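Group 1 truncated hemoglobin GlbN (Synechocystis sp., PDB 1S69) binds one heme per subunit and forms a very stable complex with oxygen, which it releases slowly, as a group 1 truncated hemoglobin of the 2-on-2 helical fold. Local coordinates at residues Leu79-Asp85 with His117-Leu122; Leu91-Leu95 with Ile105-Ala109. All blocks are in the same frame, centred on the assembly; numbering follows the deposited sequence.

Contact 1: Leu79-Asp85 with His117-Leu122. With HEM (protoporphyrin IX containing Fe), chain D.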
loop_
_atom_site.group_PDB
_atom_site.type_symbol
_atom_site.label_atom_id
_atom_site.label_comp_id
_atom_site.label_asym_id
_atom_site.label_seq_id
_atom_site.Cartn_x
_atom_site.Cartn_y
_atom_site.Cartn_z
ATOM N N LEU A 79 15.343 2.600 4.831
ATOM C CA LEU A 79 13.896 2.323 5.065
ATOM C C LEU A 79 13.712 1.642 6.439
ATOM O O LEU A 79 14.291 0.594 6.667
ATOM C CB LEU A 79 13.330 1.411 3.954
ATOM C CG LEU A 79 11.801 1.169 4.070
ATOM C CD1 LEU A 79 11.102 2.492 3.650
ATOM C CD2 LEU A 79 11.407 -0.066 3.149
ATOM N N ASN A 80 12.849 2.220 7.282
ATOM C CA ASN A 80 12.569 1.745 8.645
ATOM C C ASN A 80 11.058 1.774 9.079
ATOM O O ASN A 80 10.168 2.084 8.271
ATOM C CB ASN A 80 13.440 2.552 9.651
ATOM C CG ASN A 80 13.023 4.029 9.742
ATOM O OD1 ASN A 80 11.838 4.390 9.599
ATOM N ND2 ASN A 80 14.006 4.893 9.960
ATOM N N GLY A 81 10.802 1.486 10.358
ATOM C CA GLY A 81 9.458 1.366 10.926
ATOM C C GLY A 81 8.649 2.645 10.841
ATOM O O GLY A 81 7.428 2.608 10.661
ATOM N N GLU A 82 9.329 3.787 10.917
ATOM C CA GLU A 82 8.652 5.080 10.830
ATOM C C GLU A 82 8.092 5.331 9.432
ATOM O O GLU A 82 6.993 5.840 9.301
ATOM C CB GLU A 82 9.606 6.229 11.137
ATOM C CG GLU A 82 10.500 5.925 12.306
ATOM C CD GLU A 82 9.775 5.958 13.628
ATOM O OE1 GLU A 82 9.120 4.918 14.053
ATOM O OE2 GLU A 82 9.902 7.049 14.243
ATOM N N HIS A 83 8.886 5.011 8.406
ATOM C CA HIS A 83 8.437 5.069 7.002
ATOM C C HIS A 83 7.290 4.115 6.792
ATOM O O HIS A 83 6.319 4.464 6.159
ATOM C CB HIS A 83 9.578 4.647 6.080
ATOM C CG HIS A 83 10.810 5.449 6.298
ATOM N ND1 HIS A 83 12.067 4.902 6.452
ATOM C CD2 HIS A 83 10.952 6.788 6.432
ATOM C CE1 HIS A 83 12.927 5.877 6.655
ATOM N NE2 HIS A 83 12.267 7.027 6.666
ATOM N N PHE A 84 7.431 2.875 7.269
ATOM C CA PHE A 84 6.327 1.894 7.216
ATOM C C PHE A 84 5.001 2.457 7.826
ATOM O O PHE A 84 3.896 2.346 7.241
ATOM C CB PHE A 84 6.771 0.612 7.925
ATOM C CG PHE A 84 5.776 -0.532 7.755
ATOM C CD1 PHE A 84 5.907 -1.432 6.688
ATOM C CD2 PHE A 84 4.695 -0.666 8.632
ATOM C CE1 PHE A 84 4.991 -2.453 6.504
ATOM C CE2 PHE A 84 3.735 -1.713 8.472
ATOM C CZ PHE A 84 3.896 -2.613 7.413
ATOM N N ASP A 85 5.104 3.029 9.020
ATOM C CA ASP A 85 3.923 3.578 9.657
ATOM C C ASP A 85 3.332 4.779 8.877
ATOM O O ASP A 85 2.120 4.929 8.847
ATOM C CB ASP A 85 4.284 4.027 11.073
ATOM C CG ASP A 85 4.550 2.884 11.987
ATOM O OD1 ASP A 85 4.117 1.722 11.782
ATOM O OD2 ASP A 85 5.256 3.047 12.961
ATOM N N HIS A 117 3.549 -8.879 6.519
ATOM C CA HIS A 117 3.833 -7.778 5.613
ATOM C C HIS A 117 5.020 -6.890 6.054
ATOM O O HIS A 117 5.982 -6.686 5.311
ATOM C CB HIS A 117 2.577 -6.921 5.427
ATOM C CG HIS A 117 2.774 -5.875 4.388
ATOM N ND1 HIS A 117 3.129 -6.189 3.093
ATOM C CD2 HIS A 117 2.741 -4.532 4.462
ATOM C CE1 HIS A 117 3.254 -5.076 2.401
ATOM N NE2 HIS A 117 3.038 -4.057 3.215
ATOM N N LYS A 118 4.932 -6.366 7.291
ATOM C CA LYS A 118 5.970 -5.488 7.874
ATOM C C LYS A 118 7.385 -6.098 7.865
ATOM O O LYS A 118 8.342 -5.409 7.511
ATOM C CB LYS A 118 5.608 -5.117 9.303
ATOM C CG LYS A 118 6.455 -3.954 9.842
ATOM C CD LYS A 118 6.043 -3.526 11.209
ATOM C CE LYS A 118 6.983 -2.396 11.665
ATOM N NZ LYS A 118 6.444 -1.818 12.979
ATOM N N ARG A 119 7.529 -7.362 8.327
ATOM C CA ARG A 119 8.846 -8.000 8.431
ATOM C C ARG A 119 9.488 -8.121 7.050
ATOM O O ARG A 119 10.673 -7.933 6.881
ATOM C CB ARG A 119 8.709 -9.401 9.032
ATOM C CG ARG A 119 8.452 -9.396 10.516
ATOM C CD ARG A 119 9.702 -9.167 11.208
ATOM N NE ARG A 119 9.486 -9.049 12.631
ATOM C CZ ARG A 119 10.314 -9.493 13.538
ATOM N NH1 ARG A 119 11.430 -10.126 13.180
ATOM N NH2 ARG A 119 9.987 -9.339 14.814
ATOM N N ASP A 120 8.689 -8.477 6.054
ATOM C CA ASP A 120 9.244 -8.646 4.699
ATOM C C ASP A 120 9.616 -7.307 4.049
ATOM O O ASP A 120 10.760 -7.144 3.588
ATOM C CB ASP A 120 8.281 -9.451 3.839
ATOM C CG ASP A 120 8.459 -10.969 4.034
ATOM O OD1 ASP A 120 9.579 -11.485 4.174
ATOM O OD2 ASP A 120 7.481 -11.719 4.024
ATOM N N VAL A 121 8.694 -6.354 4.072
ATOM C CA VAL A 121 8.934 -5.019 3.548
ATOM C C VAL A 121 10.206 -4.471 4.187
ATOM O O VAL A 121 11.112 -3.978 3.508
ATOM C CB VAL A 121 7.717 -4.040 3.840
ATOM C CG1 VAL A 121 8.109 -2.574 3.567
ATOM C CG2 VAL A 121 6.455 -4.385 2.988
ATOM N N LEU A 122 10.285 -4.526 5.515
ATOM C CA LEU A 122 11.475 -3.962 6.178
ATOM C C LEU A 122 12.695 -4.910 6.205
ATOM O O LEU A 122 13.747 -4.567 6.745
ATOM C CB LEU A 122 11.094 -3.487 7.618
ATOM C CG LEU A 122 10.009 -2.388 7.687
ATOM C CD1 LEU A 122 9.656 -2.071 9.116
ATOM C CD2 LEU A 122 10.422 -1.111 6.890
HETATM C CHA HEM D . 7.340 -1.179 -4.491
HETATM C CHB HEM D . 3.518 -2.773 -1.893
HETATM C CHC HEM D . 5.344 -0.601 2.041
HETATM C CHD HEM D . 8.135 2.041 -0.957
HETATM C C1A HEM D . 6.175 -1.851 -4.096
HETATM C C2A HEM D . 5.377 -2.720 -4.941
HETATM C C3A HEM D . 4.318 -3.125 -4.248
HETATM C C4A HEM D . 4.389 -2.551 -2.938
HETATM C CMA HEM D . 3.182 -4.041 -4.786
HETATM C CAA HEM D . 5.748 -3.029 -6.412
HETATM C CBA HEM D . 6.346 -4.446 -6.357
HETATM C CGA HEM D . 6.608 -5.143 -7.686
HETATM O O1A HEM D . 7.629 -4.754 -8.239
HETATM O O2A HEM D . 5.861 -6.083 -8.173
HETATM C C1B HEM D . 3.734 -2.348 -0.599
HETATM C C2B HEM D . 2.867 -2.674 0.479
HETATM C C3B HEM D . 3.376 -2.102 1.607
HETATM C C4B HEM D . 4.562 -1.366 1.204
HETATM C CMB HEM D . 1.595 -3.579 0.323
HETATM C CAB HEM D . 2.849 -2.046 3.099
HETATM C CBB HEM D . 1.555 -1.799 3.480
HETATM C C1C HEM D . 6.276 0.325 1.554
HETATM C C2C HEM D . 6.930 1.327 2.359
HETATM C C3C HEM D . 7.662 2.068 1.496
HETATM C C4C HEM D . 7.500 1.562 0.158
HETATM C CMC HEM D . 6.739 1.419 3.922
HETATM C CAC HEM D . 8.565 3.297 1.720
HETATM C CBC HEM D . 8.093 4.315 2.425
HETATM C C1D HEM D . 8.195 1.417 -2.166
HETATM C C2D HEM D . 9.028 1.818 -3.249
HETATM C C3D HEM D . 8.783 0.792 -4.304
HETATM C C4D HEM D . 7.849 -0.134 -3.787
HETATM C CMD HEM D . 9.972 3.017 -3.343
HETATM C CAD HEM D . 9.383 0.723 -5.693
HETATM C CBD HEM D . 10.713 0.039 -5.369
HETATM C CGD HEM D . 11.688 0.285 -6.476
HETATM O O1D HEM D . 11.654 -0.458 -7.446
HETATM O O2D HEM D . 12.508 1.208 -6.400
HETATM N NA HEM D . 5.511 -1.754 -2.903
HETATM N NB HEM D . 4.769 -1.519 -0.145
HETATM N NC HEM D . 6.653 0.505 0.240
HETATM N ND HEM D . 7.527 0.237 -2.499
HETATM FE FE HEM D . 6.129 -0.626 -1.345
HETATM O O HOH W 1 14.314 -1.852 7.869
HETATM O O HOH W 2 4.153 -0.645 12.810
#
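Phe84 and Lys118 both swing CG away from their backbone N (chi1 -172° and -166°), which brings the phenyl ring to helix 115-121 and lays the extended lysine chain across it. Lys118 CG stands over the centre of one ring face in a CH-pi contact, 3.7 Å from the centroid of the Phe84 ring. Val121 CG1 meets the edge of that ring near its plane. The imidazole of His117 lies oblique to the phenyl, planes at 48°, with Phe84 CE1 beside His117 CD2; His117 NE2 is bonded covalently to heme CAB, the former vinyl carbon, at 2.0 Å, long for such a bond. Leu79 and Leu122 cross at about a right angle, Leu79 CG lying 3.9 Å from Leu122 CD2, while Leu79 CD1 turns to the heme. Asn80 N-caps helix 81-98 in a capping box: Asn80 OD1 accepts from His83 N at 3.2 Å, and Asn80 N donates to His83 ND1 at 2.9 Å. A water bridges Asp85 OD1 and Lys118 NZ, themselves too far apart for a salt bridge; a second ties Leu79 O to Leu122 O. Val121 also touches proximal His70: this apolar pair walls the heme pocket, its charged ends meeting through water.

Contact 2: Leu91-Leu95 with Ile105-Ala109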
loop_
_atom_site.group_PDB
_atom_site.type_symbol
_atom_site.label_atom_id
_atom_site.label_comp_id
_atom_site.label_asym_id
_atom_site.label_seq_id
_atom_site.Cartn_x
_atom_site.Cartn_y
_atom_site.Cartn_z
ATOM N N LEU A 91 -2.306 5.457 3.659
ATOM C CA LEU A 91 -3.313 4.615 3.001
ATOM C C LEU A 91 -4.671 4.789 3.697
ATOM O O LEU A 91 -5.727 4.890 3.037
ATOM C CB LEU A 91 -2.884 3.139 2.977
ATOM C CG LEU A 91 -3.886 2.148 2.376
ATOM C CD1 LEU A 91 -4.175 2.493 0.876
ATOM C CD2 LEU A 91 -3.391 0.686 2.516
ATOM N N LEU A 92 -4.650 4.754 5.017
ATOM C CA LEU A 92 -5.899 4.768 5.787
ATOM C C LEU A 92 -6.555 6.147 5.730
ATOM O O LEU A 92 -7.786 6.231 5.663
ATOM C CB LEU A 92 -5.674 4.295 7.217
ATOM C CG LEU A 92 -5.087 2.881 7.394
ATOM C CD1 LEU A 92 -4.922 2.639 8.862
ATOM C CD2 LEU A 92 -5.902 1.774 6.737
ATOM N N ALA A 93 -5.726 7.190 5.651
ATOM C CA ALA A 93 -6.177 8.593 5.489
ATOM C C ALA A 93 -6.898 8.773 4.190
ATOM O O ALA A 93 -7.971 9.396 4.173
ATOM C CB ALA A 93 -5.016 9.607 5.564
ATOM N N THR A 94 -6.336 8.192 3.122
ATOM C CA THR A 94 -6.906 8.249 1.782
ATOM C C THR A 94 -8.296 7.582 1.768
ATOM O O THR A 94 -9.253 8.164 1.210
ATOM C CB THR A 94 -5.963 7.558 0.789
ATOM O OG1 THR A 94 -4.777 8.354 0.643
ATOM C CG2 THR A 94 -6.592 7.421 -0.618
ATOM N N LEU A 95 -8.387 6.379 2.338
ATOM C CA LEU A 95 -9.673 5.682 2.469
ATOM C C LEU A 95 -10.702 6.494 3.271
ATOM O O LEU A 95 -11.843 6.561 2.862
ATOM C CB LEU A 95 -9.501 4.305 3.090
ATOM C CG LEU A 95 -8.645 3.352 2.263
ATOM C CD1 LEU A 95 -8.520 2.063 2.988
ATOM C CD2 LEU A 95 -9.234 3.094 0.895
ATOM N N ILE A 105 -12.115 0.541 6.879
ATOM C CA ILE A 105 -10.809 1.145 7.113
ATOM C C ILE A 105 -10.033 0.287 8.076
ATOM O O ILE A 105 -8.889 -0.017 7.806
ATOM C CB ILE A 105 -10.879 2.660 7.534
ATOM C CG1 ILE A 105 -11.431 3.482 6.370
ATOM C CG2 ILE A 105 -9.458 3.190 7.874
ATOM C CD1 ILE A 105 -11.649 4.924 6.679
ATOM N N ALA A 106 -10.653 -0.120 9.175
ATOM C CA ALA A 106 -10.065 -1.092 10.116
ATOM C C ALA A 106 -9.582 -2.463 9.534
ATOM O O ALA A 106 -8.510 -2.980 9.955
ATOM C CB ALA A 106 -11.026 -1.371 11.188
ATOM N N GLU A 107 -10.382 -3.088 8.651
ATOM C CA GLU A 107 -9.971 -4.337 7.977
ATOM C C GLU A 107 -8.715 -4.098 7.110
ATOM O O GLU A 107 -7.803 -4.918 7.092
ATOM C CB GLU A 107 -11.057 -4.860 7.041
ATOM C CG GLU A 107 -12.193 -5.476 7.789
ATOM C CD GLU A 107 -13.160 -6.186 6.885
ATOM O OE1 GLU A 107 -12.711 -6.909 5.958
ATOM O OE2 GLU A 107 -14.369 -5.994 7.107
ATOM N N VAL A 108 -8.695 -2.976 6.414
ATOM C CA VAL A 108 -7.519 -2.598 5.647
ATOM C C VAL A 108 -6.286 -2.392 6.557
ATOM O O VAL A 108 -5.198 -2.850 6.203
ATOM C CB VAL A 108 -7.754 -1.351 4.801
ATOM C CG1 VAL A 108 -6.384 -0.875 4.103
ATOM C CG2 VAL A 108 -8.790 -1.631 3.726
ATOM N N ALA A 109 -6.467 -1.705 7.700
ATOM C CA ALA A 109 -5.376 -1.479 8.665
ATOM C C ALA A 109 -4.730 -2.800 9.122
ATOM O O ALA A 109 -3.498 -2.875 9.275
ATOM C CB ALA A 109 -5.862 -0.659 9.885
#
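Leu92 meets Ile105 where helices 81-98 and 102-113 run nearly antiparallel, the axes of these short segments 10.0 Å apart at 163°, in an antiparallel helix hairpin of the globin fold. The side-chain contacts are apolar. Leu92 CD2 rests 3.6 Å from Ile105 O and also touches Val108 CG1, so this methyl sits against the turn between the two residues. Its twin, Leu92 CD1, presses on Ala109 CB at 3.6 Å. Deeper in the protein, Leu95 and Val108 meet tip to tip, Leu95 CD1 lying 3.8 Å from Val108 CG2. Leu91, whose CG is anti to the backbone N (chi1 177°), meets the other methyl at about a right angle and brings its CD2 to 3.7 Å from Val108 CG1. Ile105 spreads over two partners: CG2 lies against Leu92, and Ile105 CG1 approaches Leu95 CB at 3.9 Å. Replacing Ile105 with an alanine removes CG1, CG2 and CD1 and would probably leave a gap beside Leu92 CB and Leu95 CB, with less apolar cover for both. The buried side, formed by Leu91, Leu95 and Val108, continues into Phe21 beyond Leu91, Ala17 beyond Leu95, and Phe55 and Leu4 beyond Val108. Toward solvent lies the margin of Leu92, Ile105 and Ala109, all partly exposed yet still closely packed. No hydrogen bond or charge pair crosses between the segments, so the contact between them rests on apolar packing.

How the contacts relate
From the N terminus the chain passes through four helices, the last 66-77, then enters helix 81-98, which serves both contacts. Its opening turn, with Leu79 and Asn80 before it, belongs to contact 1, and its later part to contact 2. The chain turns back into helix 102-113, so that contact 2 closes a short loop with 9 residues between its segments. Helix 115-121 follows and returns to the start of helix 81-98, closing the wider loop of contact 1, with 31 residues between segments; contact 2 is nested inside it. Their centres lie about 17 Å apart. Contact 1 is at the heme, while contact 2 joins the two arms of the hairpin, which also packs on helices 10-26 and 4-8.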